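Local coordinates for capsid protein (Macrobrachium rosenbergii nodavirus, PDB 5YKU) that forms the protruding domain of a shrimp nodavirus capsid protein, which probably pairs into the dimeric spikes on the particle surface, at residues I72-T77 with K111-R116. Sequence-based numbering, arbitrary orientation.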
# COMPACT_ATOMS: atom_id res chain seq x y z
N ILE A 72 -1.30 0.21 7.44
CA ILE A 72 -1.68 -1.05 6.83
C ILE A 72 -0.92 -2.22 7.49
O ILE A 72 0.28 -2.10 7.74
CB ILE A 72 -1.48 -1.07 5.31
CG1 ILE A 72 -2.42 -0.12 4.66
CG2 ILE A 72 -1.63 -2.46 4.74
CD1 ILE A 72 -2.26 0.13 3.19
N SER A 73 -1.65 -3.30 7.79
CA SER A 73 -1.07 -4.45 8.42
C SER A 73 -1.25 -5.68 7.61
O SER A 73 -2.41 -6.01 7.19
CB SER A 73 -1.69 -4.70 9.77
OG SER A 73 -1.31 -3.73 10.72
N TYR A 74 -0.20 -6.50 7.42
CA TYR A 74 -0.24 -7.81 6.83
C TYR A 74 0.29 -8.83 7.80
O TYR A 74 1.32 -8.61 8.45
CB TYR A 74 0.60 -7.90 5.58
CG TYR A 74 0.21 -6.94 4.48
CD1 TYR A 74 -0.72 -7.29 3.49
CD2 TYR A 74 0.84 -5.72 4.39
CE1 TYR A 74 -1.05 -6.40 2.49
CE2 TYR A 74 0.53 -4.84 3.36
CZ TYR A 74 -0.40 -5.18 2.41
OH TYR A 74 -0.73 -4.30 1.40
N PHE A 75 -0.32 -10.01 7.84
CA PHE A 75 0.22 -11.19 8.57
C PHE A 75 -0.38 -12.38 7.97
O PHE A 75 -1.59 -12.41 7.73
CB PHE A 75 -0.09 -11.11 10.06
CG PHE A 75 0.73 -12.04 10.89
CD1 PHE A 75 2.10 -11.83 10.98
CD2 PHE A 75 0.24 -13.11 11.51
CE1 PHE A 75 2.91 -12.60 11.80
CE2 PHE A 75 1.07 -13.95 12.30
CZ PHE A 75 2.37 -13.66 12.50
N ASP A 76 0.40 -13.43 7.71
CA ASP A 76 -0.07 -14.57 6.93
C ASP A 76 -0.30 -15.84 7.67
O ASP A 76 -0.66 -16.80 7.03
CB ASP A 76 0.88 -14.75 5.74
CG ASP A 76 2.29 -15.18 6.12
OD1 ASP A 76 2.61 -15.18 7.35
OD2 ASP A 76 3.04 -15.57 5.14
N THR A 77 -0.07 -15.91 8.96
CA THR A 77 -0.02 -17.21 9.65
C THR A 77 -0.95 -17.22 10.80
O THR A 77 -0.77 -16.49 11.81
CB THR A 77 1.41 -17.53 10.13
OG1 THR A 77 2.32 -17.47 9.00
CG2 THR A 77 1.49 -18.86 10.77
N LYS A 111 7.13 -14.05 -0.64
CA LYS A 111 6.19 -13.51 -1.62
C LYS A 111 5.77 -12.10 -1.26
O LYS A 111 5.56 -11.81 -0.04
CB LYS A 111 4.97 -14.37 -1.74
CG LYS A 111 5.33 -15.81 -2.15
CD LYS A 111 4.15 -16.63 -2.37
CE LYS A 111 4.50 -18.07 -2.79
NZ LYS A 111 5.06 -18.85 -1.66
N PRO A 112 5.62 -11.19 -2.16
CA PRO A 112 5.23 -9.83 -1.83
C PRO A 112 3.84 -9.77 -1.21
O PRO A 112 2.95 -10.55 -1.52
CB PRO A 112 5.23 -9.09 -3.14
CG PRO A 112 6.15 -9.93 -4.06
CD PRO A 112 6.01 -11.32 -3.61
N TYR A 113 3.69 -8.82 -0.30
CA TYR A 113 2.35 -8.37 0.07
C TYR A 113 1.89 -7.39 -0.96
O TYR A 113 2.69 -6.81 -1.75
CB TYR A 113 2.38 -7.82 1.49
CG TYR A 113 2.48 -8.93 2.53
CD1 TYR A 113 1.47 -9.89 2.59
CD2 TYR A 113 3.50 -9.00 3.43
CE1 TYR A 113 1.49 -10.94 3.55
CE2 TYR A 113 3.56 -10.04 4.39
CZ TYR A 113 2.56 -10.99 4.42
OH TYR A 113 2.55 -12.00 5.32
N GLN A 114 0.57 -7.16 -1.02
CA GLN A 114 -0.13 -6.60 -2.21
C GLN A 114 -1.04 -5.49 -1.81
O GLN A 114 -1.67 -5.50 -0.76
CB GLN A 114 -0.95 -7.73 -2.84
CG GLN A 114 -0.06 -8.92 -3.33
CD GLN A 114 -0.82 -10.20 -3.34
OE1 GLN A 114 -1.39 -10.65 -2.32
NE2 GLN A 114 -0.86 -10.90 -4.45
N TYR A 115 -1.14 -4.49 -2.65
CA TYR A 115 -1.92 -3.31 -2.40
C TYR A 115 -2.77 -2.91 -3.58
O TYR A 115 -2.51 -3.26 -4.73
CB TYR A 115 -1.01 -2.13 -1.96
CG TYR A 115 -0.16 -1.58 -3.07
CD1 TYR A 115 -0.67 -0.76 -4.06
CD2 TYR A 115 1.21 -1.86 -3.09
CE1 TYR A 115 0.22 -0.23 -5.03
CE2 TYR A 115 2.03 -1.44 -4.07
CZ TYR A 115 1.53 -0.59 -5.03
OH TYR A 115 2.39 -0.13 -6.04
N ARG A 116 -3.87 -2.19 -3.27
CA ARG A 116 -4.85 -1.65 -4.25
C ARG A 116 -5.00 -0.18 -3.99
O ARG A 116 -5.26 0.21 -2.84
CB ARG A 116 -6.15 -2.41 -4.13
CG ARG A 116 -7.20 -1.90 -5.11
CD ARG A 116 -8.54 -2.65 -4.91
NE ARG A 116 -8.39 -4.09 -5.01
CZ ARG A 116 -8.19 -4.78 -6.10
NH1 ARG A 116 -8.21 -4.24 -7.28
NH2 ARG A 116 -8.07 -6.11 -5.95
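Tyr74 and Tyr113 slide past each other as a near-parallel, strongly offset aromatic pair, a worked example of how the strands of an antiparallel β-domain close on each other. Tyr74 lies on strand 69-75; Tyr113 belongs to segment 111-116, on the chain that runs on as the strand to residue 121. These strands are not neighbours in the antiparallel order, so packed side chains and one side-chain-to-backbone bond, not strand pairing, join them.

The tight part is built by sliding. The ring planes are only 16° apart, yet their centroids lie 4.7 Å apart and the rings barely overlap; instead, each methylene takes the place over the partner ring. Tyr74 CB sits 3.5 Å from the centroid of the Tyr113 ring, and Tyr113 CB answers at 3.6 Å from that of Tyr74. Both residues carry CG opposite the carbonyl carbon (chi1 -59° in Tyr74, -74° in Tyr113), which lets the rings run past each other in opposite directions. Asp76 brings CB to 3.2 Å from Tyr113 OH at the ring edge, but that hydroxyl bonds to Gln57 O, while the Asp76 carboxylate binds Ser53 and Arg50, the latter also in cation-pi contact with Tyr113.

The looser side is partly exposed: the side chains of Phe75 and Gln114 set out from the backbone away from the other segment, and Gln114 OE1 pairs with Asp49 N.

At the far end of the Tyr74 ring, Tyr74 OH, also paired with Trp19 NE1, donates a 2.6 Å hydrogen bond to Gln114 O from well above the carbonyl plane.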